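PDB 6TFO: copper-containing nitrite reductase, which probably catalyses the one-electron reduction of nitrite to nitric oxide at copper centres, using electrons from a cytochrome c. Local coordinates for residues M43-V48 against H80-D85; D114-C117 against H122-A125; L212-A215 against I221-V224; Y238-P243 against C263-V268. All blocks are in the same frame, centred on the assembly; numbering follows the deposited sequence.

Interaction 1: residues M43-V48 against H80-D85; sequences MVYIGV and HDAVID. With CU (copper (II) ion), chain L.
With CG anti to its carbonyl carbon (chi1 -62°), Y45 sends its ring across to the 80-85 segment, where the hydroxyl reaches the backbone carbonyl of D81. Y45 OH donates to D81 O at 2.6 Å, in the plane of that carbonyl and on one of its lone pairs, while D81 O sits at the edge of the phenol ring. The same hydroxyl rests against A82, 3.7 Å from OH to CB. M43 has its CG anti to the backbone N (chi1 -160°), which carries SD to the edge of the H80 imidazole, 3.9 Å from CE1 and close to the ring plane. H80 binds the type 1 copper through ND1 at 2.0 Å, as one of four ligands that a cupredoxin domain collects at one end of its beta sandwich; E76 takes the hydrogen bond of NE2. A phenylalanine in place of Y45 would probably leave D81 O without this donor and the backbone just after the copper ligand less firmly fixed. Strand 42-48 and strand 83-84 belong to different sheets, so the tyrosine spans the sandwich interior. M43 also packs against I38 of the second subunit.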
loop_
_atom_site.group_PDB
_atom_site.type_symbol
_atom_site.label_atom_id
_atom_site.label_comp_id
_atom_site.label_asym_id
_atom_site.label_seq_id
_atom_site.Cartn_x
_atom_site.Cartn_y
_atom_site.Cartn_z
ATOM N N MET C 43 -13.463 3.648 20.426
ATOM C CA MET C 43 -12.829 4.927 20.022
ATOM C C MET C 43 -12.021 5.448 21.216
ATOM O O MET C 43 -12.631 5.699 22.284
ATOM C CB MET C 43 -13.895 5.948 19.639
ATOM C CG MET C 43 -13.374 7.063 18.791
ATOM S SD MET C 43 -14.784 8.122 18.375
ATOM C CE MET C 43 -14.564 8.162 16.600
ATOM N N VAL C 44 -10.698 5.561 21.058
ATOM C CA VAL C 44 -9.753 5.764 22.195
ATOM C C VAL C 44 -8.678 6.807 21.863
ATOM O O VAL C 44 -8.589 7.305 20.716
ATOM C CB VAL C 44 -9.089 4.439 22.610
ATOM C CG1 VAL C 44 -10.126 3.440 23.096
ATOM C CG2 VAL C 44 -8.231 3.859 21.494
ATOM N N TYR C 45 -7.891 7.121 22.885
ATOM C CA TYR C 45 -6.579 7.781 22.749
ATOM C C TYR C 45 -5.537 6.665 22.706
ATOM O O TYR C 45 -5.676 5.682 23.455
ATOM C CB TYR C 45 -6.342 8.732 23.920
ATOM C CG TYR C 45 -7.312 9.875 24.070
ATOM C CD1 TYR C 45 -7.201 11.024 23.308
ATOM C CD2 TYR C 45 -8.268 9.858 25.065
ATOM C CE1 TYR C 45 -8.048 12.105 23.495
ATOM C CE2 TYR C 45 -9.125 10.925 25.265
ATOM C CZ TYR C 45 -9.009 12.054 24.482
ATOM O OH TYR C 45 -9.869 13.092 24.679
ATOM N N ILE C 46 -4.548 6.804 21.828
ATOM C CA ILE C 46 -3.379 5.890 21.753
ATOM C C ILE C 46 -2.104 6.703 22.002
ATOM O O ILE C 46 -1.912 7.741 21.337
ATOM C CB ILE C 46 -3.344 5.154 20.405
ATOM C CG1 ILE C 46 -4.712 4.573 20.052
ATOM C CG2 ILE C 46 -2.264 4.078 20.433
ATOM C CD1 ILE C 46 -4.920 4.357 18.573
ATOM N N GLY C 47 -1.262 6.238 22.929
ATOM C CA GLY C 47 0.032 6.865 23.254
ATOM C C GLY C 47 1.006 6.763 22.092
ATOM O O GLY C 47 1.002 5.720 21.398
ATOM N N VAL C 48 1.801 7.821 21.883
ATOM C CA VAL C 48 2.846 7.913 20.826
ATOM C C VAL C 48 4.173 8.253 21.504
ATOM O O VAL C 48 4.229 9.293 22.191
ATOM C CB VAL C 48 2.481 8.966 19.773
ATOM C CG1 VAL C 48 3.458 8.948 18.607
ATOM C CG2 VAL C 48 1.051 8.789 19.297
ATOM N N HIS C 80 -12.364 15.722 17.825
ATOM C CA HIS C 80 -11.785 15.340 19.138
ATOM C C HIS C 80 -11.177 16.560 19.846
ATOM O O HIS C 80 -10.636 17.486 19.180
ATOM C CB HIS C 80 -10.717 14.240 18.995
ATOM C CG HIS C 80 -11.182 13.002 18.306
ATOM N ND1 HIS C 80 -12.075 12.143 18.876
ATOM C CD2 HIS C 80 -10.868 12.491 17.097
ATOM C CE1 HIS C 80 -12.309 11.148 18.049
ATOM N NE2 HIS C 80 -11.588 11.347 16.945
ATOM N N ASP C 81 -11.256 16.526 21.167
ATOM C CA ASP C 81 -10.370 17.287 22.066
ATOM C C ASP C 81 -9.930 16.343 23.193
ATOM O O ASP C 81 -10.277 15.146 23.165
ATOM C CB ASP C 81 -11.075 18.558 22.537
ATOM C CG ASP C 81 -12.305 18.298 23.379
ATOM O OD1 ASP C 81 -12.440 17.183 23.857
ATOM O OD2 ASP C 81 -13.102 19.231 23.545
ATOM N N ALA C 82 -9.131 16.865 24.114
ATOM C CA ALA C 82 -8.821 16.255 25.415
ATOM C C ALA C 82 -9.107 17.312 26.477
ATOM O O ALA C 82 -8.719 18.475 26.257
ATOM C CB ALA C 82 -7.384 15.786 25.431
ATOM N N VAL C 83 -9.788 16.931 27.547
ATOM C CA VAL C 83 -10.204 17.846 28.638
ATOM C C VAL C 83 -9.796 17.210 29.965
ATOM O O VAL C 83 -9.950 15.980 30.109
ATOM C CB VAL C 83 -11.715 18.120 28.579
ATOM C CG1 VAL C 83 -12.162 19.052 29.699
ATOM C CG2 VAL C 83 -12.124 18.668 27.230
ATOM N N ILE C 84 -9.297 18.030 30.890
ATOM C CA ILE C 84 -9.011 17.658 32.309
ATOM C C ILE C 84 -9.708 18.703 33.182
ATOM O O ILE C 84 -9.291 19.890 33.137
ATOM C CB ILE C 84 -7.490 17.598 32.538
ATOM C CG1 ILE C 84 -6.783 16.961 31.337
ATOM C CG2 ILE C 84 -7.169 16.903 33.854
ATOM C CD1 ILE C 84 -5.413 16.408 31.639
ATOM N N ASP C 85 -10.779 18.314 33.875
ATOM C CA ASP C 85 -11.739 19.288 34.469
ATOM C C ASP C 85 -11.059 20.063 35.605
ATOM O O ASP C 85 -11.186 21.313 35.622
ATOM C CB ASP C 85 -13.026 18.599 34.938
ATOM C CG ASP C 85 -13.954 18.202 33.794
ATOM O OD1 ASP C 85 -13.830 18.766 32.704
ATOM O OD2 ASP C 85 -14.789 17.328 34.001
HETATM CU CU CU L . -13.327 12.528 20.435
#

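Interaction 2: residues D114-C117 against H122-A125; sequences DYYC and HRQA. With CU (copper (II) ion), chain L.
The guanidinium of R123 lies flat on one face of the Y116 ring, the planes only 5° apart and the centres separated by 3.8 Å, a stacked cation-pi pair. NH2 stands over the middle of the ring, 3.5 Å from CE2, while NE lies nearer CB and CG. At the edge of the guanidinium, almost in its plane, D114 OD2 accepts from R123 NH1 at 3.0 Å through its anti lone pair. This salt bridge is bent at the hydrogen (136°), with the carboxylate turned 74° from the guanidinium. An extended R123 chain from CG to NE carries the group back along the strand, over Y116 to D114, and Q128 holds NE as well. Where the segments come closest to the metal, C117 SG and H122 ND1 both bind the type 1 copper, at 2.2 Å for the sulfur, and H122 CB packs 3.6 Å from C117 SG. One water joins C117 O to R123 N across the turn. This is the cupredoxin ligand loop, with cysteine, histidine and M127 between the last two strands of the domain. Strand 111-116 leads into it and strand 128-134 leaves it; strand 83-84 flanks 111-116 on the other side, where V83 touches Y116.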
loop_
_atom_site.group_PDB
_atom_site.type_symbol
_atom_site.label_atom_id
_atom_site.label_comp_id
_atom_site.label_asym_id
_atom_site.label_seq_id
_atom_site.Cartn_x
_atom_site.Cartn_y
_atom_site.Cartn_z
ATOM N N ASP C 114 -9.414 12.404 35.187
ATOM C CA ASP C 114 -9.793 11.917 33.841
ATOM C C ASP C 114 -9.371 12.957 32.818
ATOM O O ASP C 114 -9.709 14.136 33.002
ATOM C CB ASP C 114 -11.289 11.624 33.734
ATOM C CG ASP C 114 -11.696 10.296 34.357
ATOM O OD1 ASP C 114 -10.804 9.562 34.836
ATOM O OD2 ASP C 114 -12.906 10.018 34.369
ATOM N N TYR C 115 -8.635 12.517 31.805
ATOM C CA TYR C 115 -8.591 13.192 30.491
ATOM C C TYR C 115 -9.599 12.486 29.593
ATOM O O TYR C 115 -9.614 11.238 29.577
ATOM C CB TYR C 115 -7.168 13.218 29.941
ATOM C CG TYR C 115 -6.560 11.918 29.477
ATOM C CD1 TYR C 115 -6.682 11.511 28.155
ATOM C CD2 TYR C 115 -5.748 11.180 30.315
ATOM C CE1 TYR C 115 -6.072 10.358 27.696
ATOM C CE2 TYR C 115 -5.137 10.019 29.876
ATOM C CZ TYR C 115 -5.304 9.605 28.565
ATOM O OH TYR C 115 -4.693 8.472 28.111
ATOM N N TYR C 116 -10.416 13.256 28.880
ATOM C CA TYR C 116 -11.527 12.720 28.065
ATOM C C TYR C 116 -11.840 13.661 26.902
ATOM O O TYR C 116 -11.456 14.836 26.926
ATOM C CB TYR C 116 -12.747 12.515 28.961
ATOM C CG TYR C 116 -13.366 13.796 29.434
ATOM C CD1 TYR C 116 -14.332 14.431 28.676
ATOM C CD2 TYR C 116 -12.965 14.391 30.621
ATOM C CE1 TYR C 116 -14.899 15.625 29.088
ATOM C CE2 TYR C 116 -13.531 15.582 31.052
ATOM C CZ TYR C 116 -14.493 16.209 30.277
ATOM O OH TYR C 116 -15.054 17.383 30.683
ATOM N N CYS C 117 -12.530 13.138 25.896
ATOM C CA CYS C 117 -13.031 13.905 24.737
ATOM C C CYS C 117 -14.437 14.393 25.077
ATOM O O CYS C 117 -15.236 13.599 25.566
ATOM C CB CYS C 117 -13.035 13.055 23.472
ATOM S SG CYS C 117 -13.682 13.950 22.041
ATOM N N HIS C 122 -18.344 10.745 22.606
ATOM C CA HIS C 122 -16.974 10.207 22.369
ATOM C C HIS C 122 -16.428 9.626 23.672
ATOM O O HIS C 122 -15.680 8.628 23.615
ATOM C CB HIS C 122 -16.053 11.266 21.755
ATOM C CG HIS C 122 -16.317 11.486 20.302
ATOM N ND1 HIS C 122 -15.316 11.792 19.411
ATOM C CD2 HIS C 122 -17.457 11.423 19.580
ATOM C CE1 HIS C 122 -15.834 11.924 18.200
ATOM N NE2 HIS C 122 -17.141 11.680 18.277
ATOM N N ARG C 123 -16.798 10.207 24.815
ATOM C CA ARG C 123 -16.325 9.715 26.131
ATOM C C ARG C 123 -16.966 8.341 26.398
ATOM O O ARG C 123 -16.232 7.381 26.711
ATOM C CB ARG C 123 -16.649 10.730 27.225
ATOM C CG ARG C 123 -16.017 10.395 28.571
ATOM C CD ARG C 123 -16.366 11.428 29.620
ATOM N NE ARG C 123 -15.544 11.271 30.813
ATOM C CZ ARG C 123 -15.465 12.156 31.808
ATOM N NH1 ARG C 123 -14.694 11.895 32.848
ATOM N NH2 ARG C 123 -16.149 13.293 31.756
ATOM N N GLN C 124 -18.289 8.267 26.268
ATOM C CA GLN C 124 -19.085 7.010 26.341
ATOM C C GLN C 124 -18.463 5.963 25.391
ATOM O O GLN C 124 -18.357 4.801 25.785
ATOM C CB GLN C 124 -20.563 7.257 25.988
ATOM C CG GLN C 124 -21.305 8.263 26.869
ATOM C CD GLN C 124 -21.386 9.661 26.276
ATOM O OE1 GLN C 124 -20.381 10.359 26.043
ATOM N NE2 GLN C 124 -22.610 10.093 26.018
ATOM N N ALA C 125 -18.040 6.353 24.184
ATOM C CA ALA C 125 -17.499 5.447 23.140
ATOM C C ALA C 125 -16.107 4.908 23.505
ATOM O O ALA C 125 -15.642 3.993 22.816
ATOM C CB ALA C 125 -17.476 6.166 21.822
HETATM CU CU CU L . -13.327 12.528 20.435
HETATM O O HOH W 1 -17.813 12.947 25.164
#

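Interaction 3: residues L212-A215 against I221-V224; sequences LKNA and IHSV. With CU (copper (II) ion), chain J.
N214 and H222 meet at the edge of the copper-binding end of a cupredoxin domain, where strand 207-214 runs out and the loop carrying the first histidine ligand of the type 1 site begins. From CB, with CG anti to the backbone N (chi1 -167°), the N214 side chain reaches directly toward the imidazole. CG comes to 3.7 Å from H222 CD2, near the ring plane. The amide then forks: OD1 lies 3.3 Å from H222 CD2 at the ring edge, and ND2 lies 3.6 Å from the same carbon, with the backbone N of H222 close by. Amide and ring planes stand 78° apart, so the two groups meet almost at a right angle and the amide braces one margin of the imidazole by packing. Its polar ends are used by other residues: OD1 accepts hydrogen bonds from T173 and S218, and ND2 donates to the carbonyls of T241 and M220. These bonds should restrict the amide's rotation and make N214 a second-shell support for the ligand. H222 ND1 binds copper at 2.0 Å, together with C263, H271 and M276, while E175 is hydrogen-bonded to its NE2; the ring is thus held through both nitrogens as well as at the CD2 edge. Two residues back along the strand the chemistry turns apolar. L212 points its CD1 methyl at the next part of the loop, over the carbonyl carbon of S223 and onto V224, a buried contact in which L212 CD1 lies 3.5 Å from V224 CG1.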
loop_
_atom_site.group_PDB
_atom_site.type_symbol
_atom_site.label_atom_id
_atom_site.label_comp_id
_atom_site.label_asym_id
_atom_site.label_seq_id
_atom_site.Cartn_x
_atom_site.Cartn_y
_atom_site.Cartn_z
ATOM N N LEU C 212 47.702 11.960 17.969
ATOM C CA LEU C 212 46.369 11.297 17.876
ATOM C C LEU C 212 46.540 9.774 17.999
ATOM O O LEU C 212 47.092 9.165 17.050
ATOM C CB LEU C 212 45.676 11.696 16.571
ATOM C CG LEU C 212 44.154 11.532 16.588
ATOM C CD1 LEU C 212 43.490 12.501 15.619
ATOM C CD2 LEU C 212 43.756 10.099 16.254
ATOM N N LYS C 213 46.096 9.208 19.136
ATOM C CA LYS C 213 46.000 7.748 19.416
ATOM C C LYS C 213 44.572 7.277 19.098
ATOM O O LYS C 213 43.661 7.763 19.773
ATOM C CB LYS C 213 46.339 7.450 20.883
ATOM N N ASN C 214 44.379 6.401 18.095
ATOM C CA ASN C 214 43.085 5.714 17.798
ATOM C C ASN C 214 43.022 4.425 18.622
ATOM O O ASN C 214 43.886 3.564 18.416
ATOM C CB ASN C 214 42.900 5.428 16.302
ATOM C CG ASN C 214 41.492 5.021 15.913
ATOM O OD1 ASN C 214 40.581 5.006 16.749
ATOM N ND2 ASN C 214 41.311 4.673 14.649
ATOM N N ALA C 215 42.051 4.321 19.537
ATOM C CA ALA C 215 41.902 3.173 20.458
ATOM C C ALA C 215 41.911 1.868 19.652
ATOM O O ALA C 215 41.478 1.900 18.465
ATOM C CB ALA C 215 40.650 3.303 21.282
ATOM N N ILE C 221 39.015 4.028 11.058
ATOM C CA ILE C 221 40.085 5.061 10.971
ATOM C C ILE C 221 39.511 6.364 11.558
ATOM O O ILE C 221 38.319 6.637 11.362
ATOM C CB ILE C 221 40.567 5.195 9.504
ATOM C CG1 ILE C 221 41.218 3.909 8.973
ATOM C CG2 ILE C 221 41.493 6.394 9.344
ATOM C CD1 ILE C 221 41.416 3.877 7.467
ATOM N N HIS C 222 40.301 7.114 12.317
ATOM C CA HIS C 222 39.947 8.482 12.787
ATOM C C HIS C 222 41.075 9.468 12.471
ATOM O O HIS C 222 42.217 9.033 12.193
ATOM C CB HIS C 222 39.600 8.467 14.277
ATOM C CG HIS C 222 38.367 7.684 14.541
ATOM N ND1 HIS C 222 37.137 8.146 14.179
ATOM C CD2 HIS C 222 38.185 6.456 15.065
ATOM C CE1 HIS C 222 36.234 7.247 14.493
ATOM N NE2 HIS C 222 36.854 6.201 15.050
ATOM N N SER C 223 40.754 10.757 12.530
ATOM C CA SER C 223 41.644 11.862 12.117
ATOM C C SER C 223 41.243 13.141 12.863
ATOM O O SER C 223 40.336 13.081 13.715
ATOM C CB SER C 223 41.576 12.035 10.623
ATOM O OG SER C 223 40.262 12.413 10.230
ATOM N N VAL C 224 41.907 14.257 12.564
ATOM C CA VAL C 224 41.474 15.585 13.075
ATOM C C VAL C 224 41.874 16.664 12.074
ATOM O O VAL C 224 42.994 16.610 11.539
ATOM C CB VAL C 224 42.023 15.854 14.480
ATOM C CG1 VAL C 224 43.535 15.838 14.505
ATOM C CG2 VAL C 224 41.484 17.151 15.042
HETATM CU CU CU J . 36.461 9.806 13.214
#

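Interaction 4: residues Y238-P243 against C263-V268; sequences YTQTDP and CATPSV. With CU (copper (II) ion), chain J.
The side chains of Q240 and T265 lie side by side and run antiparallel, with the glutamine amide next to the threonine hydroxyl. Q240 is bent at its second torsion (chi2 -67°), which curls the amide toward the 263-268 loop, where it makes two hydrogen bonds. T265 OG1 donates to Q240 OE1 at 2.8 Å, approaching from above the carbonyl plane, 35° out of it. Q240 NE2 in turn donates to A264 O at 3.0 Å, again from above the plane of the acceptor carbonyl and with a bent N-H...O angle of 141°. One amide thus grips a side chain and the neighbouring backbone, and the paired bonds should fix which way it is flipped. T265 OG1 is also hydrogen-bonded to S223 OG, so the hydroxyl links Q240 to the loop of the first copper histidine. Cutting Q240 back to an alanine is likely to cost A264 O this donor and T265 OG1 one partner, so that the loop after the copper cysteine is held less firmly. That cysteine, C263, binds the type 1 copper through SG at 2.1 Å, and T265 N sends it a weak hydrogen bond of 3.6 Å, of a kind familiar at cupredoxin cysteines. The 238-243 loop connects strand 225-226 to strand 246-252, with T241 packed on L212 of strand 207-214, whereas C263 follows strand 257-262 and S267 occupies the N-cap position of helix 268-274.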
loop_
_atom_site.group_PDB
_atom_site.type_symbol
_atom_site.label_atom_id
_atom_site.label_comp_id
_atom_site.label_asym_id
_atom_site.label_seq_id
_atom_site.Cartn_x
_atom_site.Cartn_y
_atom_site.Cartn_z
ATOM N N TYR C 238 47.559 14.303 7.765
ATOM C CA TYR C 238 48.711 13.757 8.534
ATOM C C TYR C 238 48.209 12.868 9.681
ATOM O O TYR C 238 49.072 12.224 10.308
ATOM C CB TYR C 238 49.606 14.889 9.081
ATOM C CG TYR C 238 50.102 15.883 8.055
ATOM C CD1 TYR C 238 49.288 16.912 7.606
ATOM C CD2 TYR C 238 51.377 15.795 7.522
ATOM C CE1 TYR C 238 49.715 17.816 6.649
ATOM C CE2 TYR C 238 51.831 16.703 6.575
ATOM C CZ TYR C 238 50.999 17.723 6.142
ATOM O OH TYR C 238 51.399 18.629 5.201
ATOM N N THR C 239 46.897 12.845 9.977
ATOM C CA THR C 239 46.344 12.230 11.224
ATOM C C THR C 239 45.338 11.106 10.929
ATOM O O THR C 239 44.634 10.693 11.881
ATOM C CB THR C 239 45.735 13.287 12.162
ATOM O OG1 THR C 239 44.775 14.088 11.467
ATOM C CG2 THR C 239 46.803 14.178 12.759
ATOM N N GLN C 240 45.269 10.602 9.694
ATOM C CA GLN C 240 44.439 9.409 9.359
ATOM C C GLN C 240 45.081 8.235 10.098
ATOM O O GLN C 240 46.130 7.757 9.640
ATOM C CB GLN C 240 44.350 9.174 7.851
ATOM C CG GLN C 240 43.648 10.294 7.089
ATOM C CD GLN C 240 42.176 10.444 7.391
ATOM O OE1 GLN C 240 41.423 9.474 7.395
ATOM N NE2 GLN C 240 41.746 11.678 7.615
ATOM N N THR C 241 44.504 7.835 11.226
ATOM C CA THR C 241 45.120 6.898 12.204
ATOM C C THR C 241 44.336 5.574 12.233
ATOM O O THR C 241 43.121 5.600 12.594
ATOM C CB THR C 241 45.143 7.527 13.600
ATOM O OG1 THR C 241 45.652 8.856 13.482
ATOM C CG2 THR C 241 45.952 6.716 14.587
ATOM N N ASP C 242 44.999 4.458 11.889
ATOM C CA ASP C 242 44.387 3.106 11.973
ATOM C C ASP C 242 44.095 2.817 13.441
ATOM O O ASP C 242 44.702 3.420 14.322
ATOM C CB ASP C 242 45.289 2.035 11.366
ATOM C CG ASP C 242 45.376 2.117 9.851
ATOM O OD1 ASP C 242 44.470 2.723 9.221
ATOM O OD2 ASP C 242 46.356 1.582 9.311
ATOM N N PRO C 243 43.120 1.935 13.750
ATOM C CA PRO C 243 42.898 1.491 15.125
ATOM C C PRO C 243 44.149 0.884 15.780
ATOM O O PRO C 243 44.891 0.187 15.128
ATOM C CB PRO C 243 41.795 0.431 14.976
ATOM C CG PRO C 243 41.045 0.860 13.733
ATOM C CD PRO C 243 42.128 1.394 12.811
ATOM N N CYS C 263 36.861 15.344 13.485
ATOM C CA CYS C 263 37.366 14.217 12.659
ATOM C C CYS C 263 37.147 14.546 11.171
ATOM O O CYS C 263 36.165 15.229 10.846
ATOM C CB CYS C 263 36.678 12.920 13.058
ATOM S SG CYS C 263 37.348 11.472 12.207
ATOM N N ALA C 264 38.067 14.127 10.305
ATOM C CA ALA C 264 38.000 14.350 8.843
ATOM C C ALA C 264 38.350 13.049 8.120
ATOM O O ALA C 264 39.104 13.118 7.149
ATOM C CB ALA C 264 38.917 15.466 8.443
ATOM N N THR C 265 37.844 11.919 8.636
ATOM C CA THR C 265 37.835 10.576 7.986
ATOM C C THR C 265 36.457 10.361 7.357
ATOM O O THR C 265 35.431 10.539 8.017
ATOM C CB THR C 265 38.235 9.479 8.991
ATOM O OG1 THR C 265 39.542 9.785 9.479
ATOM C CG2 THR C 265 38.229 8.088 8.386
ATOM N N PRO C 266 36.364 9.981 6.064
ATOM C CA PRO C 266 35.053 9.805 5.427
ATOM C C PRO C 266 34.244 8.676 6.081
ATOM O O PRO C 266 34.844 7.703 6.537
ATOM C CB PRO C 266 35.402 9.438 3.977
ATOM C CG PRO C 266 36.872 9.811 3.795
ATOM C CD PRO C 266 37.489 9.676 5.165
ATOM N N SER C 267 32.902 8.781 6.187
ATOM C CA SER C 267 32.087 9.959 5.931
ATOM C C SER C 267 32.309 10.953 7.066
ATOM O O SER C 267 32.052 10.608 8.254
ATOM C CB SER C 267 30.618 9.589 5.821
ATOM O OG SER C 267 29.769 10.723 5.712
ATOM N N VAL C 268 32.761 12.147 6.716
ATOM C CA VAL C 268 33.060 13.202 7.720
ATOM C C VAL C 268 31.758 13.542 8.440
ATOM O O VAL C 268 31.723 13.542 9.671
ATOM C CB VAL C 268 33.755 14.407 7.059
ATOM C CG1 VAL C 268 34.027 15.519 8.055
ATOM C CG2 VAL C 268 35.040 13.986 6.370
HETATM CU CU CU J . 36.461 9.806 13.214
#

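Interactions 1 and 2 share one type 1 copper and interactions 3 and 4 another; the two pairs lie in separate cupredoxin domains on opposite sides of the chain's centre, interactions 1 and 3 being about 51 Å apart between centres. Within each pair the contacts touch: V83 N with Y116 O joins 1 to 2, and S223 OG with A264 N joins 3 to 4. Interactions 1 and 3 are buried and link a strand to the first histidine's segment; 2 and 4 are partly buried and involve the cysteine's. Interaction 1 rests on one hydroxyl-to-carbonyl bond and a sulfur at a ring edge, 2 on charge and stacking, 3 on packing without a hydrogen bond across its segments, 4 on neutral amide bonds.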